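Side-chain contacts in solute carrier family 15 member 1 (Mus musculus, PDB 5A9D), which carries small peptides across the intestinal cell membrane together with protons, and is represented here by its extracellular domain: residues F65-R70 / G115-N120; S127-F132 / F182-P187; K137-N142 / L177-F182. All coordinates share one frame; numbering follows the deposited sequence. Where two conformers were deposited one is given.

Contact 1: F65-R70 / G115-N120; sequences FEQGHR and GKVYEN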
loop_
_atom_site.group_PDB
_atom_site.type_symbol
_atom_site.label_atom_id
_atom_site.label_comp_id
_atom_site.label_asym_id
_atom_site.label_seq_id
_atom_site.Cartn_x
_atom_site.Cartn_y
_atom_site.Cartn_z
ATOM N N PHE A 65 10.625 -2.273 7.161
ATOM C CA PHE A 65 10.553 -3.369 6.206
ATOM C C PHE A 65 9.672 -4.455 6.774
ATOM O O PHE A 65 9.853 -4.846 7.917
ATOM C CB PHE A 65 11.920 -3.914 5.839
ATOM C CG PHE A 65 12.797 -2.912 5.143
ATOM C CD1 PHE A 65 12.650 -2.659 3.785
ATOM C CD2 PHE A 65 13.776 -2.219 5.846
ATOM C CE1 PHE A 65 13.466 -1.725 3.144
ATOM C CE2 PHE A 65 14.576 -1.278 5.211
ATOM C CZ PHE A 65 14.437 -1.051 3.860
ATOM N N GLU A 66 8.700 -4.916 6.003
ATOM C CA GLU A 66 7.796 -5.974 6.433
ATOM C C GLU A 66 8.233 -7.312 5.877
ATOM O O GLU A 66 8.505 -7.432 4.677
ATOM C CB GLU A 66 6.355 -5.686 5.998
ATOM C CG GLU A 66 5.718 -4.479 6.640
ATOM C CD GLU A 66 4.209 -4.493 6.516
ATOM O OE1 GLU A 66 3.691 -4.100 5.444
ATOM O OE2 GLU A 66 3.555 -5.005 7.456
ATOM N N GLN A 67 8.256 -8.336 6.723
ATOM C CA GLN A 67 8.608 -9.673 6.226
ATOM C C GLN A 67 7.489 -10.206 5.318
ATOM O O GLN A 67 6.322 -9.841 5.486
ATOM C CB GLN A 67 8.965 -10.658 7.359
ATOM C CG GLN A 67 7.987 -10.655 8.530
ATOM C CD GLN A 67 8.628 -11.198 9.770
ATOM O OE1 GLN A 67 8.989 -12.370 9.843
ATOM N NE2 GLN A 67 8.739 -10.372 10.796
ATOM N N GLY A 68 7.891 -10.963 4.299
ATOM C CA GLY A 68 6.985 -11.510 3.300
ATOM C C GLY A 68 6.641 -10.516 2.210
ATOM O O GLY A 68 5.825 -10.821 1.332
ATOM N N HIS A 69 7.271 -9.306 2.256
ATOM C CA HIS A 69 7.010 -8.239 1.300
ATOM C C HIS A 69 8.216 -7.770 0.520
ATOM O O HIS A 69 9.351 -7.885 0.992
ATOM C CB HIS A 69 6.363 -7.034 2.008
ATOM C CG HIS A 69 5.005 -7.335 2.561
ATOM N ND1 HIS A 69 4.840 -8.145 3.687
ATOM C CD2 HIS A 69 3.792 -6.914 2.144
ATOM C CE1 HIS A 69 3.535 -8.210 3.891
ATOM N NE2 HIS A 69 2.870 -7.480 2.994
ATOM N N ARG A 70 7.967 -7.229 -0.673
ATOM C CA ARG A 70 8.956 -6.590 -1.525
ATOM C C ARG A 70 8.898 -5.101 -1.266
ATOM O O ARG A 70 7.861 -4.570 -0.882
ATOM C CB ARG A 70 8.691 -6.804 -3.013
ATOM C CG ARG A 70 8.966 -8.174 -3.507
ATOM C CD ARG A 70 8.496 -8.240 -4.924
ATOM N NE ARG A 70 8.818 -9.527 -5.517
ATOM C CZ ARG A 70 8.396 -9.921 -6.710
ATOM N NH1 ARG A 70 7.663 -9.106 -7.468
ATOM N NH2 ARG A 70 8.717 -11.123 -7.167
ATOM N N GLY A 115 3.279 -19.752 10.027
ATOM C CA GLY A 115 4.601 -19.301 9.571
ATOM C C GLY A 115 4.677 -17.878 9.032
ATOM O O GLY A 115 5.762 -17.403 8.697
ATOM N N LYS A 116 3.534 -17.181 8.933
ATOM C CA LYS A 116 3.487 -15.775 8.486
ATOM C C LYS A 116 3.339 -14.839 9.685
ATOM O O LYS A 116 2.862 -15.269 10.731
ATOM C CB LYS A 116 2.407 -15.548 7.414
ATOM C CG LYS A 116 2.766 -16.331 6.128
ATOM C CD LYS A 116 1.825 -16.040 4.996
ATOM C CE LYS A 116 2.251 -16.780 3.741
ATOM N NZ LYS A 116 1.802 -18.192 3.769
ATOM N N VAL A 117 3.828 -13.603 9.569
ATOM C CA VAL A 117 3.837 -12.635 10.657
ATOM C C VAL A 117 3.244 -11.321 10.176
ATOM O O VAL A 117 3.519 -10.879 9.068
ATOM C CB VAL A 117 5.297 -12.405 11.222
ATOM C CG1 VAL A 117 5.301 -11.463 12.419
ATOM C CG2 VAL A 117 5.964 -13.711 11.601
ATOM N N TYR A 118 2.488 -10.680 11.042
ATOM C CA TYR A 118 1.916 -9.360 10.877
ATOM C C TYR A 118 2.468 -8.657 12.111
ATOM O O TYR A 118 1.913 -8.774 13.204
ATOM C CB TYR A 118 0.402 -9.400 10.963
ATOM C CG TYR A 118 -0.303 -10.279 9.952
ATOM C CD1 TYR A 118 -0.481 -11.635 10.186
ATOM C CD2 TYR A 118 -0.912 -9.728 8.828
ATOM C CE1 TYR A 118 -1.176 -12.443 9.278
ATOM C CE2 TYR A 118 -1.643 -10.517 7.935
ATOM C CZ TYR A 118 -1.804 -11.863 8.186
ATOM O OH TYR A 118 -2.537 -12.623 7.325
ATOM N N GLU A 119 3.588 -7.981 11.940
ATOM C CA GLU A 119 4.309 -7.358 13.030
ATOM C C GLU A 119 3.893 -5.947 13.309
ATOM O O GLU A 119 3.780 -5.144 12.386
ATOM C CB GLU A 119 5.834 -7.436 12.794
ATOM C CG GLU A 119 6.632 -7.302 14.088
ATOM C CD GLU A 119 7.971 -8.011 14.098
ATOM O OE1 GLU A 119 8.956 -7.406 13.621
ATOM O OE2 GLU A 119 8.041 -9.164 14.583
ATOM N N ASN A 120 3.696 -5.645 14.613
ATOM C CA ASN A 120 3.391 -4.312 15.132
ATOM C C ASN A 120 2.300 -3.567 14.376
ATOM O O ASN A 120 2.528 -2.467 13.875
ATOM C CB ASN A 120 4.685 -3.478 15.178
ATOM C CG ASN A 120 5.739 -4.011 16.098
ATOM O OD1 ASN A 120 5.457 -4.683 17.094
ATOM N ND2 ASN A 120 6.989 -3.688 15.790
HETATM O O HOH W 1 4.721 -7.549 9.441
HETATM O O HOH W 2 4.622 -9.181 7.351
#

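Contact 2: S127-F132 / F182-P187; sequences SGYQFF and FEDIPP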
loop_
_atom_site.group_PDB
_atom_site.type_symbol
_atom_site.label_atom_id
_atom_site.label_comp_id
_atom_site.label_asym_id
_atom_site.label_seq_id
_atom_site.Cartn_x
_atom_site.Cartn_y
_atom_site.Cartn_z
ATOM N N SER A 127 -3.475 -4.278 8.808
ATOM C CA SER A 127 -2.297 -4.826 8.169
ATOM C C SER A 127 -2.687 -5.025 6.698
ATOM O O SER A 127 -3.873 -4.953 6.344
ATOM C CB SER A 127 -2.003 -6.207 8.772
ATOM O OG SER A 127 -3.012 -7.161 8.436
ATOM N N GLY A 128 -1.716 -5.392 5.879
ATOM C CA GLY A 128 -2.017 -5.812 4.522
ATOM C C GLY A 128 -2.500 -7.251 4.605
ATOM O O GLY A 128 -2.456 -7.857 5.679
ATOM N N TYR A 129 -3.001 -7.805 3.506
ATOM C CA TYR A 129 -3.422 -9.201 3.504
ATOM C C TYR A 129 -2.180 -10.087 3.261
ATOM O O TYR A 129 -1.296 -9.722 2.488
ATOM C CB TYR A 129 -4.399 -9.470 2.338
ATOM C CG TYR A 129 -5.776 -8.852 2.468
ATOM C CD1 TYR A 129 -6.794 -9.511 3.146
ATOM C CD2 TYR A 129 -6.076 -7.629 1.864
ATOM C CE1 TYR A 129 -8.078 -8.961 3.251
ATOM C CE2 TYR A 129 -7.360 -7.077 1.944
ATOM C CZ TYR A 129 -8.354 -7.746 2.650
ATOM O OH TYR A 129 -9.625 -7.241 2.751
ATOM N N GLN A 130 -2.217 -11.308 3.807
ATOM C CA GLN A 130 -1.279 -12.400 3.548
ATOM C C GLN A 130 -2.187 -13.603 3.260
ATOM O O GLN A 130 -3.346 -13.606 3.698
ATOM C CB GLN A 130 -0.287 -12.610 4.695
ATOM C CG GLN A 130 0.676 -11.411 4.820
ATOM C CD GLN A 130 1.817 -11.682 5.750
ATOM O OE1 GLN A 130 2.833 -12.221 5.370
ATOM N NE2 GLN A 130 1.700 -11.255 6.973
ATOM N N PHE A 131 -1.717 -14.549 2.447
ATOM C CA PHE A 131 -2.527 -15.638 1.920
ATOM C C PHE A 131 -2.155 -17.016 2.453
ATOM O O PHE A 131 -0.991 -17.326 2.688
ATOM C CB PHE A 131 -2.514 -15.599 0.375
ATOM C CG PHE A 131 -3.172 -14.330 -0.155
ATOM C CD1 PHE A 131 -2.499 -13.118 -0.142
ATOM C CD2 PHE A 131 -4.448 -14.362 -0.700
ATOM C CE1 PHE A 131 -3.122 -11.943 -0.589
ATOM C CE2 PHE A 131 -5.054 -13.195 -1.185
ATOM C CZ PHE A 131 -4.405 -11.983 -1.088
ATOM N N PHE A 132 -3.198 -17.827 2.683
ATOM C CA PHE A 132 -3.104 -19.134 3.333
ATOM C C PHE A 132 -3.937 -20.158 2.628
ATOM O O PHE A 132 -5.005 -19.813 2.109
ATOM C CB PHE A 132 -3.614 -19.028 4.804
ATOM C CG PHE A 132 -2.884 -17.984 5.625
ATOM C CD1 PHE A 132 -3.307 -16.660 5.630
ATOM C CD2 PHE A 132 -1.750 -18.322 6.359
ATOM C CE1 PHE A 132 -2.571 -15.681 6.305
ATOM C CE2 PHE A 132 -1.060 -17.353 7.087
ATOM C CZ PHE A 132 -1.480 -16.044 7.066
ATOM N N PHE A 182 -14.693 -10.786 9.648
ATOM C CA PHE A 182 -15.557 -10.170 8.641
ATOM C C PHE A 182 -15.127 -10.693 7.293
ATOM O O PHE A 182 -13.931 -10.760 7.014
ATOM C CB PHE A 182 -15.405 -8.629 8.673
ATOM C CG PHE A 182 -15.914 -7.994 9.942
ATOM C CD1 PHE A 182 -17.248 -7.625 10.067
ATOM C CD2 PHE A 182 -15.061 -7.764 11.015
ATOM C CE1 PHE A 182 -17.721 -7.060 11.253
ATOM C CE2 PHE A 182 -15.547 -7.214 12.209
ATOM C CZ PHE A 182 -16.873 -6.862 12.319
ATOM N N GLU A 183 -16.062 -11.055 6.444
ATOM C CA GLU A 183 -15.658 -11.482 5.120
ATOM C C GLU A 183 -15.569 -10.236 4.257
ATOM O O GLU A 183 -16.398 -9.336 4.383
ATOM C CB GLU A 183 -16.666 -12.469 4.506
ATOM C CG GLU A 183 -16.026 -13.281 3.375
ATOM C CD GLU A 183 -16.832 -14.411 2.756
ATOM O OE1 GLU A 183 -17.562 -15.115 3.492
ATOM O OE2 GLU A 183 -16.699 -14.617 1.528
ATOM N N ASP A 184 -14.540 -10.135 3.444
ATOM C CA ASP A 184 -14.449 -9.017 2.515
ATOM C C ASP A 184 -14.565 -9.621 1.132
ATOM O O ASP A 184 -14.314 -10.828 0.976
ATOM C CB ASP A 184 -13.044 -8.377 2.559
ATOM C CG ASP A 184 -12.575 -7.871 3.890
ATOM O OD1 ASP A 184 -13.230 -6.974 4.443
ATOM O OD2 ASP A 184 -11.488 -8.282 4.319
ATOM N N ILE A 185 -14.860 -8.790 0.116
ATOM C CA ILE A 185 -14.842 -9.214 -1.285
ATOM C C ILE A 185 -13.319 -9.428 -1.590
ATOM O O ILE A 185 -12.513 -8.624 -1.110
ATOM C CB ILE A 185 -15.546 -8.151 -2.193
ATOM C CG1 ILE A 185 -17.066 -8.083 -1.872
ATOM C CG2 ILE A 185 -15.313 -8.435 -3.686
ATOM C CD1 ILE A 185 -17.810 -6.764 -2.232
ATOM N N PRO A 186 -12.886 -10.539 -2.242
ATOM C CA PRO A 186 -11.426 -10.758 -2.439
ATOM C C PRO A 186 -10.628 -9.616 -3.058
ATOM O O PRO A 186 -11.137 -9.005 -3.998
ATOM C CB PRO A 186 -11.355 -12.013 -3.310
ATOM C CG PRO A 186 -12.662 -12.704 -3.109
ATOM C CD PRO A 186 -13.673 -11.639 -2.845
ATOM N N PRO A 187 -9.411 -9.283 -2.529
ATOM C CA PRO A 187 -8.641 -8.177 -3.122
ATOM C C PRO A 187 -8.135 -8.516 -4.519
ATOM O O PRO A 187 -7.833 -9.680 -4.809
ATOM C CB PRO A 187 -7.487 -7.964 -2.134
ATOM C CG PRO A 187 -7.299 -9.287 -1.474
ATOM C CD PRO A 187 -8.675 -9.907 -1.406
#

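Contact 3: K137-N142 / L177-F182; sequences KQYTIN and LEVKEF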
loop_
_atom_site.group_PDB
_atom_site.type_symbol
_atom_site.label_atom_id
_atom_site.label_comp_id
_atom_site.label_asym_id
_atom_site.label_seq_id
_atom_site.Cartn_x
_atom_site.Cartn_y
_atom_site.Cartn_z
ATOM N N LYS A 137 -7.143 -22.327 10.700
ATOM C CA LYS A 137 -5.728 -22.023 10.942
ATOM C C LYS A 137 -5.585 -21.577 12.385
ATOM O O LYS A 137 -6.391 -20.766 12.867
ATOM C CB LYS A 137 -5.208 -20.863 10.024
ATOM C CG LYS A 137 -5.298 -21.095 8.512
ATOM C CD LYS A 137 -4.386 -22.210 8.043
ATOM C CE LYS A 137 -5.061 -22.996 6.956
ATOM N NZ LYS A 137 -4.312 -24.214 6.595
ATOM N N GLN A 138 -4.540 -22.066 13.056
ATOM C CA GLN A 138 -4.234 -21.628 14.410
ATOM C C GLN A 138 -3.404 -20.340 14.296
ATOM O O GLN A 138 -2.615 -20.199 13.374
ATOM C CB GLN A 138 -3.428 -22.689 15.164
ATOM C CG GLN A 138 -4.256 -23.863 15.649
ATOM C CD GLN A 138 -3.879 -24.203 17.059
ATOM O OE1 GLN A 138 -2.929 -24.965 17.300
ATOM N NE2 GLN A 138 -4.574 -23.587 18.018
ATOM N N TYR A 139 -3.577 -19.403 15.222
ATOM C CA TYR A 139 -2.769 -18.189 15.238
ATOM C C TYR A 139 -2.593 -17.630 16.639
ATOM O O TYR A 139 -3.341 -17.982 17.561
ATOM C CB TYR A 139 -3.280 -17.120 14.253
ATOM C CG TYR A 139 -4.631 -16.519 14.559
ATOM C CD1 TYR A 139 -5.807 -17.145 14.145
ATOM C CD2 TYR A 139 -4.736 -15.282 15.182
ATOM C CE1 TYR A 139 -7.052 -16.559 14.370
ATOM C CE2 TYR A 139 -5.969 -14.700 15.429
ATOM C CZ TYR A 139 -7.121 -15.335 15.016
ATOM O OH TYR A 139 -8.305 -14.706 15.242
ATOM N N THR A 140 -1.567 -16.798 16.817
ATOM C CA THR A 140 -1.332 -16.206 18.115
ATOM C C THR A 140 -1.353 -14.732 18.012
ATOM O O THR A 140 -0.950 -14.185 17.001
ATOM C CB THR A 140 0.001 -16.663 18.760
ATOM O OG1 THR A 140 1.086 -16.054 18.060
ATOM C CG2 THR A 140 0.155 -18.174 18.828
ATOM N N ILE A 141 -1.711 -14.082 19.108
ATOM C CA ILE A 141 -1.706 -12.636 19.198
ATOM C C ILE A 141 -0.935 -12.270 20.453
ATOM O O ILE A 141 -1.286 -12.714 21.537
ATOM C CB ILE A 141 -3.129 -12.012 19.198
ATOM C CG1 ILE A 141 -3.856 -12.237 17.860
ATOM C CG2 ILE A 141 -3.038 -10.498 19.517
ATOM C CD1 ILE A 141 -5.379 -12.076 17.974
ATOM N N ASN A 142 0.110 -11.471 20.299
ATOM C CA ASN A 142 0.925 -11.001 21.417
ATOM C C ASN A 142 0.933 -9.480 21.443
ATOM O O ASN A 142 1.086 -8.829 20.404
ATOM C CB ASN A 142 2.326 -11.621 21.392
ATOM C CG ASN A 142 2.297 -13.090 21.780
ATOM O OD1 ASN A 142 2.426 -13.444 22.952
ATOM N ND2 ASN A 142 2.066 -13.982 20.818
ATOM N N LEU A 177 -8.355 -10.702 25.181
ATOM C CA LEU A 177 -8.523 -10.516 23.742
ATOM C C LEU A 177 -9.629 -11.321 23.149
ATOM O O LEU A 177 -9.890 -12.441 23.574
ATOM C CB LEU A 177 -7.227 -10.814 22.960
ATOM C CG LEU A 177 -6.075 -9.871 23.165
ATOM C CD1 LEU A 177 -4.964 -10.248 22.290
ATOM C CD2 LEU A 177 -6.466 -8.449 22.881
ATOM N N GLU A 178 -10.218 -10.770 22.090
ATOM C CA GLU A 178 -11.321 -11.341 21.332
ATOM C C GLU A 178 -11.089 -10.920 19.871
ATOM O O GLU A 178 -10.601 -9.818 19.613
ATOM C CB GLU A 178 -12.610 -10.702 21.866
ATOM C CG GLU A 178 -13.893 -11.247 21.326
ATOM C CD GLU A 178 -15.048 -10.809 22.190
ATOM O OE1 GLU A 178 -15.519 -9.666 22.009
ATOM O OE2 GLU A 178 -15.450 -11.590 23.082
ATOM N N VAL A 179 -11.486 -11.768 18.928
ATOM C CA VAL A 179 -11.365 -11.495 17.510
ATOM C C VAL A 179 -12.727 -11.652 16.803
ATOM O O VAL A 179 -13.355 -12.698 16.914
ATOM C CB VAL A 179 -10.250 -12.365 16.850
ATOM C CG1 VAL A 179 -10.064 -11.988 15.381
ATOM C CG2 VAL A 179 -8.919 -12.234 17.598
ATOM N N LYS A 180 -13.149 -10.627 16.043
ATOM C CA LYS A 180 -14.363 -10.690 15.237
ATOM C C LYS A 180 -13.963 -10.813 13.764
ATOM O O LYS A 180 -13.162 -10.022 13.270
ATOM C CB LYS A 180 -15.282 -9.472 15.485
ATOM C CG LYS A 180 -16.643 -9.639 14.787
ATOM C CD LYS A 180 -17.769 -8.868 15.461
ATOM C CE LYS A 180 -19.072 -9.004 14.712
ATOM N NZ LYS A 180 -20.112 -8.140 15.308
ATOM N N GLU A 181 -14.510 -11.791 13.068
ATOM C CA GLU A 181 -14.181 -12.042 11.656
ATOM C C GLU A 181 -15.189 -11.397 10.713
ATOM O O GLU A 181 -16.394 -11.517 10.910
ATOM C CB GLU A 181 -14.157 -13.559 11.367
ATOM C CG GLU A 181 -13.255 -14.338 12.296
ATOM C CD GLU A 181 -13.195 -15.820 12.022
ATOM O OE1 GLU A 181 -13.664 -16.242 10.940
ATOM O OE2 GLU A 181 -12.701 -16.560 12.903
ATOM N N PHE A 182 -14.693 -10.786 9.648
ATOM C CA PHE A 182 -15.557 -10.170 8.641
ATOM C C PHE A 182 -15.127 -10.693 7.293
ATOM O O PHE A 182 -13.931 -10.760 7.014
ATOM C CB PHE A 182 -15.405 -8.629 8.673
ATOM C CG PHE A 182 -15.914 -7.994 9.942
ATOM C CD1 PHE A 182 -17.248 -7.625 10.067
ATOM C CD2 PHE A 182 -15.061 -7.764 11.015
ATOM C CE1 PHE A 182 -17.721 -7.060 11.253
ATOM C CE2 PHE A 182 -15.547 -7.214 12.209
ATOM C CZ PHE A 182 -16.873 -6.862 12.319
HETATM O O HOH W 3 -10.556 -16.125 14.742
#

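Contact 1: F65-R70 / G115-N120
The two immunoglobulin-like lobes of the domain face each other here: the side chain of Gln67, on a turn of the first lobe, lies against Val117 on edge strand 116-121 of the second. The flat end of Gln67 crosses the branched valine at a slant, with CD 3.8 Å from Val117 CB. Its two amide ends go to different methyls, OE1 of Gln67 lying 3.7 Å from CG2 of Val117 while NE2 faces CG1. Gln67 CG is wedged between the backbone N and the carbonyl carbon (chi1 47°), and from there the chain runs extended across to the valine. NE2 of Gln67 also points into the neighbourhood of the Glu119 carboxylate, but at 4.0 Å from OE2 this is proximity without a hydrogen bond.

Gln67 and Gly68 are the central residues of a type II beta turn from Glu66 to His69, in which Gly68 takes the positive phi (82°) that glycine adopts easily. The turn leads into strand 69-76. The His69 ring turns back to it, ND1 giving a hydrogen bond of 2.9 Å to Gln67 O; the acceptor lies in the imidazole plane, whereas the N-H arrives from above the carbonyl plane. The same Gln67 O takes a proton from a water 2.6 Å away, which gives its other proton to Val117 O at 2.7 Å, an oxygen that Gln130 NE2 also meets. A second water accepts from Glu119 N (2.8 Å) and reaches Glu66 OE2 only weakly. Replacing Gln67 by an alanine would probably leave the Val117 methyls without their cover and open a gap between the turn and strand 116-121.

Contact 2: S127-F132 / F182-P187
Asp184 OD2 is gripped twice, by the hydroxyl of Tyr129, which donates across 2.6 Å, and by Thr166 OG1. The tyrosine hydroxyl meets OD2 from above the carboxylate plane, 68° out of it, and ring and carboxylate stand nearly perpendicular, at 86°. The other oxygen, OD1, forms a salt bridge with Lys8 of the second subunit and has Arg100 as a long, weak ion-pair partner; these positive neighbours would be expected to favour the charged form of the acid.

Tyr129 CG lies anti to the carbonyl carbon (chi1 -70°), carrying the ring across to Asp184, and one face receives Pro187. CG of Pro187 sits 4.2 Å from the centroid of the Tyr129 ring, displaced toward the rim, in a CH-pi contact. The same Pro187 CG is met from another direction by CZ of Phe131, 4.0 Å away and near the plane of that ring. Pro187 is poorly ordered, so this half of the contact is less firmly fixed.

Strands 125-132 and 177-184 are the two outer strands of one four-stranded sheet of the second immunoglobulin-like lobe, and the contact spans the inner strands 97-103 and 164-171, which supply Arg100 and Thr166.

Contact 3: K137-N142 / L177-F182
Ile141 and Val179 meet tip to tip between the two sheets of the second immunoglobulin-like lobe, CD1 of Ile141 stopping 3.6 Å from CG2 of Val179. Strand 138-142 belongs to one sheet and strand 177-182 to the other; their axes come within 9.7 Å and run at 128°, as facing layers of a beta sandwich. Ile141 works as a fork. One prong, CG1 with CD1, reaches for the valine; the other, CG2, lies anti to the backbone N and presses on Leu177. CG2 of Ile141 and CD1 of Leu177 are 3.4 Å apart, tighter than usual van der Waals contact, the two side chains lying obliquely to each other.

Tyr139, from the same strand as Ile141, meets Val179 head-on with the end of its ring. Its hydroxyl is the bump and the valine branch point the hollow: OH of Tyr139 lies 3.2 Å from CG1 and 3.5 Å from CG2 of Val179, nestling against both methyls. Val179 CG2 is thus shared, with the tyrosine oxygen and the isoleucine methyl both against it. Phe154 packs on Ile141 and Leu177, while Phe101 meets the Tyr139 ring.

The oxygen of Tyr139 is not left to its apolar neighbours alone. A water lies near the ring plane, 2.7 Å from Tyr139 OH and 2.9 Å from Glu181 OE2, bridging the two. The direct contacts between the sheets are thus methyl against methyl, plus the Tyr139 oxygen against Val179, whereas the polar link to Glu181 runs through a water, so that the hydroxyl of this buried tyrosine keeps a polar partner beside an otherwise apolar interface.

Overall arrangement
From the N terminus, contact 1 comes first: it closes the loop from Arg70 to Gly115 and sets the first immunoglobulin-like lobe against the edge of the second. It is complete before contact 2 opens at Ser127, so these two follow in series; they nevertheless touch, through Gln130 on Val117 and Lys116 on Phe131. Contact 2 closes a longer loop, and contact 3 (137-142 with 177-182) is nested inside it, the two meeting at Phe182. Contacts 2 and 3 both lie in the second lobe: contact 3 joins its two sheets, contact 2 the outer strands of one. Strand 177-184 serves both, and all three contacts reach the second subunit.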